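Local coordinates for protein 5-ketofructose reductase (PDB 7COK) that probably reduces 5-ketofructose with a nicotinamide cofactor, as a member of a novel class in the shikimate dehydrogenase family, at residues Asn106-Gly111 and Val253-Ile258; Ala83-Leu88 and Ala140-Leu145; Leu194-Ser199 and Asp224-Pro229; Val92-Ile97 and Glu261-Arg266. All blocks are in the same frame, centred on the assembly; numbering follows the deposited sequence.

Overall arrangement
From the N terminus, contacts 2, 4 and 1 open in turn, at residues 83-88, 92-97 and 106-111. Contact 2 closes first, at 140-145. It therefore crosses contacts 4 and 1, and it ties a helix of the substrate-binding domain to a helix of the Rossmann-type domain. Contact 3 opens and closes within the latter domain, joining the ends of two neighbouring parallel strands. Contact 1 closes at 253-258 and contact 4 at 261-266, both on helix 248-264. Contact 3 is thus enclosed by contact 1, and contact 1 by contact 4. Helix 248-264 brings the chain back to the first domain. Contacts 1 and 2 touch.

Contact 1. Residues Asn106-Gly111 and Val253-Ile258; sequences NTDGKG and VNQGVI
Asn254 packs against Gly111 where helix 248-264 passes the start of helix 110-117. As in shikimate dehydrogenases, these helices carry the chain between the substrate-binding and nucleotide-binding domains. The NTDG sequence leading into helix 110-117 matches the NTD motif of shikimate dehydrogenases. Gly111 has no side chain, and its CA lies 4.3 Å from Gln255 CA.

Gln255 comes next and covers the most ground. Its CG is anti to the backbone N (chi1 -175°), and the extended chain passes the Thr107 hydroxyl on its way to Asp108. Gln255 CG passes 3.2 Å from Thr107 OG1. The amide plane of Gln255 stands 80° from the carboxylate plane of Asp108. Asp108 OD2 forms a salt bridge with Lys72, consistent with the lysine-aspartate pair at the active site of shikimate dehydrogenases. Asp108 is also held through its backbone: Asp108 N donates to Asn106 OD1 at 3.0 Å, an Asx turn. One water joins the segments. It donates to Gln255 O at 2.7 Å and is hydrogen-bonded to Thr107 OG1 at 2.6 Å.

One helical turn on, Ile258 makes the apolar part of the contact. Its CD1 rests 3.6 Å from Lys110 O and also touches Lys110 CB, while the Lys110 amine leads away. The Ile258 and Thr107 side chains run antiparallel where they pass, with Ile258 CG2 4.0 Å from Thr107 CG2.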
loop_
_atom_site.group_PDB
_atom_site.type_symbol
_atom_site.label_atom_id
_atom_site.label_comp_id
_atom_site.label_asym_id
_atom_site.label_seq_id
_atom_site.Cartn_x
_atom_site.Cartn_y
_atom_site.Cartn_z
ATOM N N ASN A 106 16.049 7.895 13.435
ATOM C CA ASN A 106 15.251 8.991 13.906
ATOM C C ASN A 106 15.593 10.218 13.100
ATOM O O ASN A 106 16.737 10.589 13.024
ATOM C CB ASN A 106 15.477 9.234 15.396
ATOM C CG ASN A 106 14.494 10.229 15.964
ATOM O OD1 ASN A 106 14.440 11.395 15.548
ATOM N ND2 ASN A 106 13.677 9.775 16.886
ATOM N N THR A 107 14.592 10.796 12.457
ATOM C CA THR A 107 14.833 11.985 11.622
ATOM C C THR A 107 14.085 13.222 12.117
ATOM O O THR A 107 14.056 14.247 11.430
ATOM C CB THR A 107 14.468 11.734 10.157
ATOM O OG1 THR A 107 13.052 11.572 10.079
ATOM C CG2 THR A 107 15.241 10.514 9.586
ATOM N N ASP A 108 13.500 13.137 13.311
ATOM C CA ASP A 108 12.713 14.241 13.876
ATOM C C ASP A 108 13.539 15.487 14.185
ATOM O O ASP A 108 12.988 16.582 14.307
ATOM C CB ASP A 108 11.964 13.808 15.139
ATOM C CG ASP A 108 10.752 12.949 14.837
ATOM O OD1 ASP A 108 10.277 12.955 13.686
ATOM O OD2 ASP A 108 10.245 12.282 15.761
ATOM N N GLY A 109 14.853 15.329 14.305
ATOM C CA GLY A 109 15.729 16.478 14.440
ATOM C C GLY A 109 16.508 16.757 13.169
ATOM O O GLY A 109 17.143 17.804 13.071
ATOM N N LYS A 110 16.454 15.839 12.198
ATOM C CA LYS A 110 17.279 15.968 10.978
ATOM C C LYS A 110 16.693 16.949 9.964
ATOM O O LYS A 110 17.467 17.545 9.216
ATOM C CB LYS A 110 17.480 14.599 10.303
ATOM C CG LYS A 110 18.344 13.632 11.097
ATOM C CD LYS A 110 18.672 12.361 10.312
ATOM C CE LYS A 110 19.400 11.301 11.153
ATOM N NZ LYS A 110 20.684 11.770 11.747
ATOM N N GLY A 111 15.360 17.104 9.921
ATOM C CA GLY A 111 14.737 18.103 9.039
ATOM C C GLY A 111 15.224 19.482 9.432
ATOM O O GLY A 111 15.609 20.276 8.588
ATOM N N VAL A 253 9.474 19.050 4.991
ATOM C CA VAL A 253 9.905 18.651 3.660
ATOM C C VAL A 253 11.264 17.965 3.719
ATOM O O VAL A 253 11.443 16.877 3.155
ATOM C CB VAL A 253 9.882 19.853 2.701
ATOM C CG1 VAL A 253 10.539 19.510 1.367
ATOM C CG2 VAL A 253 8.446 20.294 2.474
ATOM N N ASN A 254 12.203 18.576 4.434
ATOM C CA ASN A 254 13.534 17.975 4.587
ATOM C C ASN A 254 13.506 16.601 5.214
ATOM O O ASN A 254 14.282 15.732 4.834
ATOM C CB ASN A 254 14.489 18.896 5.347
ATOM C CG ASN A 254 14.935 20.076 4.511
ATOM O OD1 ASN A 254 15.045 19.966 3.281
ATOM N ND2 ASN A 254 15.218 21.204 5.160
ATOM N N GLN A 255 12.624 16.414 6.188
ATOM C CA GLN A 255 12.491 15.127 6.857
ATOM C C GLN A 255 12.013 14.052 5.869
ATOM O O GLN A 255 12.510 12.918 5.861
ATOM C CB GLN A 255 11.486 15.262 7.980
ATOM C CG GLN A 255 11.360 14.023 8.821
ATOM C CD GLN A 255 10.801 14.324 10.197
ATOM O OE1 GLN A 255 10.901 13.485 11.075
ATOM N NE2 GLN A 255 10.228 15.531 10.395
ATOM N N GLY A 256 11.057 14.421 5.026
ATOM C CA GLY A 256 10.587 13.511 3.963
ATOM C C GLY A 256 11.666 13.203 2.956
ATOM O O GLY A 256 11.766 12.061 2.486
ATOM N N VAL A 257 12.434 14.227 2.571
ATOM C CA VAL A 257 13.559 14.028 1.643
ATOM C C VAL A 257 14.586 13.053 2.227
ATOM O O VAL A 257 14.992 12.092 1.556
ATOM C CB VAL A 257 14.229 15.353 1.241
ATOM C CG1 VAL A 257 15.546 15.128 0.471
ATOM C CG2 VAL A 257 13.274 16.200 0.416
ATOM N N ILE A 258 14.992 13.295 3.477
ATOM C CA ILE A 258 15.943 12.412 4.158
ATOM C C ILE A 258 15.438 10.974 4.257
ATOM O O ILE A 258 16.214 10.048 4.005
ATOM C CB ILE A 258 16.335 12.995 5.535
ATOM C CG1 ILE A 258 17.168 14.275 5.362
ATOM C CG2 ILE A 258 17.087 11.980 6.408
ATOM C CD1 ILE A 258 17.084 15.200 6.562
HETATM O O HOH W 1 12.429 10.868 7.664
#

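Contact 2. Residues Ala83-Leu88 and Ala140-Leu145; sequences AESARL and AVELAL
A helix-helix packing between the two domains brings Ser85 and Leu88 against Val141, Glu142 and Leu145. The axes of the short segments, 84-88 and 140-145, come within 10.0 Å, and their directions differ by 131°. The polar link is a single hydrogen bond, from Ser85 OG to Glu142 OE2 at 2.7 Å. The hydroxyl meets the syn side of the carboxylate, somewhat out of its plane. Glu142 reaches it by a bend at chi2 (-64°), which turns the acid across to the serine. Its other oxygen, OE1, forms a salt bridge with Lys110, so both ends of this buried carboxylate have partners. A leucine in place of Glu142 would probably leave the Ser85 hydroxyl without its acceptor and the Lys110 amine without its countercharge.

Van der Waals contacts lie beside the bond. Leu145 CD1 presses on Ser85 CB at 3.7 Å. The other branch of Leu145 and the extended Glu84 side chain approach from opposing directions, with Leu145 CD2 3.6 Å from Glu84 OE2. Val141 CG1 touches Leu88 CB at 4.1 Å and lies 4.2 Å from Ser85 CB.

Val141 also packs on Leu167 and Leu88 on Lys171, both of helix 158-171. Ser85 touches Lys110 of helix 110-117, and helix 134-145 packs on strand 126-130 of the Rossmann-type sheet.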
loop_
_atom_site.group_PDB
_atom_site.type_symbol
_atom_site.label_atom_id
_atom_site.label_comp_id
_atom_site.label_asym_id
_atom_site.label_seq_id
_atom_site.Cartn_x
_atom_site.Cartn_y
_atom_site.Cartn_z
ATOM N N ALA A 83 20.106 3.092 14.560
ATOM C CA ALA A 83 21.124 4.103 14.268
ATOM C C ALA A 83 21.464 4.941 15.500
ATOM O O ALA A 83 20.699 4.972 16.459
ATOM C CB ALA A 83 20.658 4.998 13.130
ATOM N N GLU A 84 22.614 5.633 15.434
ATOM C CA GLU A 84 23.168 6.350 16.572
ATOM C C GLU A 84 22.200 7.334 17.215
ATOM O O GLU A 84 21.937 7.233 18.405
ATOM C CB GLU A 84 24.473 7.048 16.213
ATOM C CG GLU A 84 25.149 7.683 17.420
ATOM C CD GLU A 84 26.340 8.555 17.080
ATOM O OE1 GLU A 84 26.582 8.839 15.886
ATOM O OE2 GLU A 84 27.031 8.967 18.035
ATOM N N SER A 85 21.666 8.276 16.441
ATOM C CA SER A 85 20.809 9.291 17.044
ATOM C C SER A 85 19.512 8.700 17.588
ATOM O O SER A 85 19.075 9.088 18.657
ATOM C CB SER A 85 20.579 10.463 16.100
ATOM O OG SER A 85 19.600 10.181 15.118
ATOM N N ALA A 86 18.950 7.715 16.875
ATOM C CA ALA A 86 17.782 6.974 17.367
ATOM C C ALA A 86 18.075 6.266 18.665
ATOM O O ALA A 86 17.224 6.256 19.529
ATOM C CB ALA A 86 17.331 5.961 16.331
ATOM N N ARG A 87 19.281 5.700 18.806
ATOM C CA ARG A 87 19.695 5.055 20.064
ATOM C C ARG A 87 19.680 6.048 21.221
ATOM O O ARG A 87 19.136 5.763 22.282
ATOM C CB ARG A 87 21.081 4.395 19.940
ATOM C CG ARG A 87 21.461 3.574 21.174
ATOM C CD ARG A 87 22.875 3.021 21.116
ATOM N NE ARG A 87 23.702 3.657 22.148
ATOM C CZ ARG A 87 24.388 4.789 22.004
ATOM N NH1 ARG A 87 24.378 5.458 20.855
ATOM N NH2 ARG A 87 25.089 5.258 23.026
ATOM N N LEU A 88 20.267 7.220 21.005
ATOM C CA LEU A 88 20.319 8.216 22.060
ATOM C C LEU A 88 18.954 8.820 22.375
ATOM O O LEU A 88 18.614 9.028 23.540
ATOM C CB LEU A 88 21.292 9.333 21.700
ATOM C CG LEU A 88 22.811 9.103 21.746
ATOM C CD1 LEU A 88 23.238 8.098 22.804
ATOM C CD2 LEU A 88 23.372 8.744 20.401
ATOM N N ALA A 140 17.867 18.547 19.981
ATOM C CA ALA A 140 19.032 18.674 20.868
ATOM C C ALA A 140 20.094 17.599 20.568
ATOM O O ALA A 140 21.274 17.907 20.426
ATOM C CB ALA A 140 18.605 18.651 22.324
ATOM N N VAL A 141 19.650 16.350 20.398
ATOM C CA VAL A 141 20.598 15.271 20.082
ATOM C C VAL A 141 21.277 15.522 18.749
ATOM O O VAL A 141 22.492 15.381 18.662
ATOM C CB VAL A 141 19.937 13.881 20.138
ATOM C CG1 VAL A 141 20.862 12.779 19.580
ATOM C CG2 VAL A 141 19.581 13.550 21.583
ATOM N N GLU A 142 20.503 15.844 17.706
ATOM C CA GLU A 142 21.102 16.030 16.383
ATOM C C GLU A 142 22.108 17.188 16.357
ATOM O O GLU A 142 23.177 17.100 15.749
ATOM C CB GLU A 142 20.045 16.212 15.295
ATOM C CG GLU A 142 19.126 15.011 15.060
ATOM C CD GLU A 142 19.790 13.734 14.558
ATOM O OE1 GLU A 142 20.988 13.710 14.217
ATOM O OE2 GLU A 142 19.091 12.707 14.483
ATOM N N LEU A 143 21.799 18.264 17.048
ATOM C CA LEU A 143 22.729 19.385 17.150
ATOM C C LEU A 143 24.010 18.999 17.882
ATOM O O LEU A 143 25.114 19.362 17.447
ATOM C CB LEU A 143 22.040 20.547 17.873
ATOM C CG LEU A 143 21.127 21.472 17.075
ATOM C CD1 LEU A 143 20.263 22.193 18.072
ATOM C CD2 LEU A 143 21.954 22.480 16.300
ATOM N N ALA A 144 23.860 18.274 18.997
ATOM C CA ALA A 144 24.988 17.790 19.777
ATOM C C ALA A 144 25.880 16.869 18.959
ATOM O O ALA A 144 27.086 17.070 18.936
ATOM C CB ALA A 144 24.497 17.094 21.032
ATOM N N LEU A 145 25.289 15.886 18.259
ATOM C CA LEU A 145 26.065 14.995 17.369
ATOM C C LEU A 145 26.713 15.730 16.202
ATOM O O LEU A 145 27.754 15.298 15.682
ATOM C CB LEU A 145 25.218 13.811 16.876
ATOM C CG LEU A 145 24.692 12.852 17.946
ATOM C CD1 LEU A 145 23.843 11.800 17.247
ATOM C CD2 LEU A 145 25.794 12.230 18.806
#

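Contact 3. Residues Leu194-Ser199 and Asp224-Pro229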
loop_
_atom_site.group_PDB
_atom_site.type_symbol
_atom_site.label_atom_id
_atom_site.label_comp_id
_atom_site.label_asym_id
_atom_site.label_seq_id
_atom_site.Cartn_x
_atom_site.Cartn_y
_atom_site.Cartn_z
ATOM N N LEU A 194 18.196 30.233 17.884
ATOM C CA LEU A 194 17.000 30.095 18.713
ATOM C C LEU A 194 15.953 29.257 17.987
ATOM O O LEU A 194 15.594 29.556 16.857
ATOM C CB LEU A 194 16.438 31.471 19.064
ATOM C CG LEU A 194 15.101 31.514 19.811
ATOM C CD1 LEU A 194 15.274 30.943 21.212
ATOM C CD2 LEU A 194 14.595 32.941 19.951
ATOM N N ILE A 195 15.460 28.209 18.642
ATOM C CA ILE A 195 14.518 27.295 18.031
ATOM C C ILE A 195 13.267 27.182 18.877
ATOM O O ILE A 195 13.355 26.831 20.065
ATOM C CB ILE A 195 15.115 25.866 17.920
ATOM C CG1 ILE A 195 16.510 25.877 17.273
ATOM C CG2 ILE A 195 14.156 24.955 17.160
ATOM C CD1 ILE A 195 17.292 24.608 17.516
ATOM N N ASN A 196 12.104 27.459 18.291
ATOM C CA ASN A 196 10.867 27.127 18.958
ATOM C C ASN A 196 10.476 25.679 18.711
ATOM O O ASN A 196 10.174 25.311 17.572
ATOM C CB ASN A 196 9.722 28.009 18.499
ATOM C CG ASN A 196 8.425 27.559 19.106
ATOM O OD1 ASN A 196 8.323 27.475 20.322
ATOM N ND2 ASN A 196 7.490 27.136 18.279
ATOM N N ALA A 197 10.388 24.885 19.782
ATOM C CA ALA A 197 9.897 23.509 19.691
ATOM C C ALA A 197 8.566 23.332 20.431
ATOM O O ALA A 197 8.143 22.211 20.713
ATOM C CB ALA A 197 10.969 22.566 20.214
ATOM N N THR A 198 7.908 24.446 20.725
ATOM C CA THR A 198 6.579 24.407 21.345
ATOM C C THR A 198 5.513 24.355 20.267
ATOM O O THR A 198 5.793 24.540 19.072
ATOM C CB THR A 198 6.292 25.617 22.284
ATOM O OG1 THR A 198 6.010 26.791 21.500
ATOM C CG2 THR A 198 7.456 25.858 23.282
ATOM N N SER A 199 4.278 24.129 20.682
ATOM C CA SER A 199 3.154 24.279 19.759
ATOM C C SER A 199 2.493 25.649 19.854
ATOM O O SER A 199 1.413 25.834 19.302
ATOM C CB SER A 199 2.129 23.163 19.960
ATOM O OG SER A 199 2.676 21.913 19.617
ATOM N N ASP A 224 11.578 27.645 13.724
ATOM C CA ASP A 224 10.330 27.223 14.328
ATOM C C ASP A 224 9.912 25.889 13.736
ATOM O O ASP A 224 9.833 25.733 12.529
ATOM C CB ASP A 224 9.254 28.273 14.060
ATOM C CG ASP A 224 8.057 28.152 14.979
ATOM O OD1 ASP A 224 7.793 27.086 15.586
ATOM O OD2 ASP A 224 7.362 29.155 15.125
ATOM N N VAL A 225 9.644 24.909 14.601
ATOM C CA VAL A 225 9.176 23.579 14.148
ATOM C C VAL A 225 7.732 23.554 13.628
ATOM O O VAL A 225 7.346 22.634 12.894
ATOM C CB VAL A 225 9.346 22.476 15.231
ATOM C CG1 VAL A 225 10.779 22.454 15.759
ATOM C CG2 VAL A 225 8.338 22.639 16.372
ATOM N N ILE A 226 6.933 24.550 14.019
ATOM C CA ILE A 226 5.539 24.618 13.569
ATOM C C ILE A 226 5.448 24.717 12.032
ATOM O O ILE A 226 6.048 25.595 11.445
ATOM C CB ILE A 226 4.827 25.800 14.266
ATOM C CG1 ILE A 226 4.636 25.495 15.769
ATOM C CG2 ILE A 226 3.505 26.131 13.575
ATOM C CD1 ILE A 226 4.304 26.714 16.613
ATOM N N PRO A 227 4.731 23.785 11.380
ATOM C CA PRO A 227 4.649 23.846 9.901
ATOM C C PRO A 227 3.451 24.607 9.347
ATOM O O PRO A 227 3.400 24.904 8.149
ATOM C CB PRO A 227 4.557 22.375 9.506
ATOM C CG PRO A 227 3.919 21.691 10.692
ATOM C CD PRO A 227 4.191 22.518 11.922
ATOM N N ASN A 228 2.501 24.932 10.224
ATOM C CA ASN A 228 1.239 25.544 9.833
ATOM C C ASN A 228 0.747 26.497 10.935
ATOM O O ASN A 228 0.364 26.035 12.013
ATOM C CB ASN A 228 0.209 24.441 9.522
ATOM C CG ASN A 228 -1.087 24.990 8.953
ATOM O OD1 ASN A 228 -1.102 26.078 8.375
ATOM N ND2 ASN A 228 -2.178 24.230 9.091
ATOM N N PRO A 229 0.765 27.816 10.699
ATOM C CA PRO A 229 1.295 28.440 9.487
ATOM C C PRO A 229 2.810 28.358 9.407
ATOM O O PRO A 229 3.464 28.376 10.440
ATOM C CB PRO A 229 0.848 29.897 9.614
ATOM C CG PRO A 229 0.661 30.131 11.087
ATOM C CD PRO A 229 0.338 28.805 11.714
#
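Asn196 and Asp224 run alongside each other in the same direction, with amide and carboxylate planes 87° apart. CG of each stands anti to the backbone N (Asn196 chi1 175°), which sets amide beside carboxylate. Asn196 ND2 donates to Asp224 OD1 at 2.7 Å. The bond is nearly straight (170°), and the oxygen lies in the amide plane but is met from above the carboxylate plane. Ile226 N reaches the same Asp224 OD1 from the opposite face at 3.1 Å, which closes an Asx turn. The backbones are joined by Val225 N to Asn196 O at 3.0 Å. Val225 CG2 packs 3.8 Å from Ala197 CA, and Ile226 CD1 lies 3.6 Å from Asn196 ND2.

Asn196 and Asp224 form a parallel bridge at the C-terminal ends of neighbouring strands, 193-196 and 221-224, of the Rossmann-type sheet. In that fold the cofactor binds along this edge. The Thr198 side chain touches what looks like a Rossmann-type GxGxxA turn, consistent with a cofactor site, although no ligand is bound here.

The Asn196 amide is itself positioned by the loop after its strand. Thr198 OG1 donates to Asn196 OD1 at 2.7 Å, in the carbonyl plane. Thr198 N meets the same OD1 from above that plane at 3.1 Å, making a second Asx turn. An alanine at Asn196 would probably leave Asp224 OD1 with one donor fewer and the turn through Thr198 less firmly held. Asp224 OD2 is hydrogen-bonded to Thr232 OG1, and Phe234 of helix 233-240 touches both Asn196 and Asp224.

Contact 4. Residues Val92-Ile97 and Glu261-Arg266; sequences VNCVAI and EIWLGR
The indole of Trp263 is turned so that its pyrrole side meets strand 94-98 at Cys94, Val95 and Ala96. All three approach the ring obliquely. Trp263 NE1 makes a weak hydrogen bond to Val95 O at 3.0 Å. The bond is bent, 121° at the hydrogen.

Cys94 holds its sulfur anti to the backbone N (chi1 179°), and this carries SG out toward the helix. Cys94 SG stands 3.5 Å from Trp263 NE1. It is 4.3 Å from the centroid of the Trp263 five-membered ring and 47° off the ring normal, a sulfur-aromatic contact. On its other flank Cys94 SG touches Ile262 CD1 at 4.4 Å.

Ala96 lies further along the strand. Its CA is 4.1 Å from Trp263 CD1, and its CB meets Ile262 CG2 at 3.9 Å. Ile262 thus reaches both Cys94 and Ala96, one with each branch. The small side chain of Ala96 probably lets the helix come close: Ala96 CA and Trp263 CA, the nearest such pair, are 5.6 Å apart.

Trp263 also touches Asn66 of the neighbouring strand 64-67 and Thr11 of strand 9-15 beyond it, and Ile262 touches His105. A classic beta bulge, Asn93 and Cys94 opposite His105, opens the strand. The arrangement is that of the shikimate dehydrogenase fold, in which a late helix returns from the nucleotide-binding domain and packs on the mixed sheet of the substrate-binding domain.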
loop_
_atom_site.group_PDB
_atom_site.type_symbol
_atom_site.label_atom_id
_atom_site.label_comp_id
_atom_site.label_asym_id
_atom_site.label_seq_id
_atom_site.Cartn_x
_atom_site.Cartn_y
_atom_site.Cartn_z
ATOM N N VAL A 92 12.264 5.870 17.257
ATOM C CA VAL A 92 12.457 5.693 15.824
ATOM C C VAL A 92 11.179 6.120 15.084
ATOM O O VAL A 92 10.056 5.739 15.450
ATOM C CB VAL A 92 12.773 4.204 15.519
ATOM C CG1 VAL A 92 12.521 3.879 14.048
ATOM C CG2 VAL A 92 14.210 3.876 15.859
ATOM N N ASN A 93 11.356 6.902 14.025
ATOM C CA ASN A 93 10.245 7.317 13.192
ATOM C C ASN A 93 10.427 6.921 11.728
ATOM O O ASN A 93 9.533 7.177 10.955
ATOM C CB ASN A 93 10.025 8.829 13.278
ATOM C CG ASN A 93 11.142 9.606 12.606
ATOM O OD1 ASN A 93 12.282 9.543 13.032
ATOM N ND2 ASN A 93 10.821 10.326 11.556
ATOM N N CYS A 94 11.572 6.342 11.353
ATOM C CA CYS A 94 11.859 5.998 9.965
ATOM C C CYS A 94 12.607 4.685 9.941
ATOM O O CYS A 94 13.729 4.580 10.470
ATOM C CB CYS A 94 12.709 7.091 9.348
ATOM S SG CYS A 94 13.188 6.784 7.614
ATOM N N VAL A 95 11.977 3.688 9.346
ATOM C CA VAL A 95 12.542 2.336 9.275
ATOM C C VAL A 95 12.857 2.007 7.833
ATOM O O VAL A 95 12.020 2.179 6.966
ATOM C CB VAL A 95 11.578 1.271 9.882
ATOM C CG1 VAL A 95 12.152 -0.158 9.735
ATOM C CG2 VAL A 95 11.292 1.587 11.346
ATOM N N ALA A 96 14.069 1.524 7.581
ATOM C CA ALA A 96 14.435 0.987 6.285
ATOM C C ALA A 96 14.397 -0.519 6.363
ATOM O O ALA A 96 14.747 -1.089 7.410
ATOM C CB ALA A 96 15.833 1.426 5.901
ATOM N N ILE A 97 13.949 -1.149 5.277
ATOM C CA ILE A 97 13.955 -2.589 5.101
ATOM C C ILE A 97 14.976 -2.903 4.003
ATOM O O ILE A 97 14.787 -2.553 2.827
ATOM C CB ILE A 97 12.562 -3.195 4.781
ATOM C CG1 ILE A 97 11.489 -2.639 5.740
ATOM C CG2 ILE A 97 12.628 -4.721 4.833
ATOM C CD1 ILE A 97 10.073 -3.163 5.524
ATOM N N GLU A 261 15.579 9.352 0.888
ATOM C CA GLU A 261 16.991 9.039 0.650
ATOM C C GLU A 261 17.407 7.745 1.343
ATOM O O GLU A 261 18.068 6.911 0.730
ATOM C CB GLU A 261 17.915 10.194 1.035
ATOM C CG GLU A 261 17.847 11.386 0.101
ATOM C CD GLU A 261 18.637 12.579 0.616
ATOM O OE1 GLU A 261 18.953 12.667 1.834
ATOM O OE2 GLU A 261 18.947 13.452 -0.216
ATOM N N ILE A 262 16.982 7.575 2.592
ATOM C CA ILE A 262 17.275 6.349 3.362
ATOM C C ILE A 262 16.628 5.140 2.698
ATOM O O ILE A 262 17.252 4.094 2.573
ATOM C CB ILE A 262 16.854 6.498 4.847
ATOM C CG1 ILE A 262 17.798 7.489 5.560
ATOM C CG2 ILE A 262 16.861 5.153 5.585
ATOM C CD1 ILE A 262 17.322 7.971 6.924
ATOM N N TRP A 263 15.375 5.279 2.293
ATOM C CA TRP A 263 14.623 4.157 1.726
ATOM C C TRP A 263 15.035 3.727 0.331
ATOM O O TRP A 263 15.078 2.514 0.021
ATOM C CB TRP A 263 13.137 4.502 1.672
ATOM C CG TRP A 263 12.490 4.682 3.004
ATOM C CD1 TRP A 263 12.910 4.190 4.212
ATOM C CD2 TRP A 263 11.245 5.317 3.241
ATOM N NE1 TRP A 263 12.019 4.545 5.194
ATOM C CE2 TRP A 263 10.977 5.222 4.622
ATOM C CE3 TRP A 263 10.337 5.998 2.420
ATOM C CZ2 TRP A 263 9.825 5.777 5.203
ATOM C CZ3 TRP A 263 9.202 6.537 2.979
ATOM C CH2 TRP A 263 8.950 6.428 4.371
ATOM N N LEU A 264 15.300 4.711 -0.528
ATOM C CA LEU A 264 15.348 4.449 -1.973
ATOM C C LEU A 264 16.551 5.003 -2.687
ATOM O O LEU A 264 16.696 4.798 -3.898
ATOM C CB LEU A 264 14.092 5.001 -2.649
ATOM C CG LEU A 264 12.854 4.140 -2.459
ATOM C CD1 LEU A 264 11.640 4.928 -2.901
ATOM C CD2 LEU A 264 12.996 2.826 -3.218
ATOM N N GLY A 265 17.405 5.728 -1.973
ATOM C CA GLY A 265 18.587 6.334 -2.582
ATOM C C GLY A 265 18.301 7.412 -3.617
ATOM O O GLY A 265 19.123 7.627 -4.497
ATOM N N ARG A 266 17.131 8.047 -3.528
ATOM C CA ARG A 266 16.739 9.169 -4.387
ATOM C C ARG A 266 16.493 10.394 -3.529
ATOM O O ARG A 266 15.956 10.264 -2.406
ATOM C CB ARG A 266 15.458 8.877 -5.178
ATOM C CG ARG A 266 15.658 8.292 -6.548
ATOM C CD ARG A 266 15.302 6.830 -6.479
ATOM N NE ARG A 266 15.691 6.139 -7.699
ATOM C CZ ARG A 266 16.083 4.879 -7.750
ATOM N NH1 ARG A 266 16.176 4.139 -6.638
ATOM N NH2 ARG A 266 16.403 4.369 -8.934
#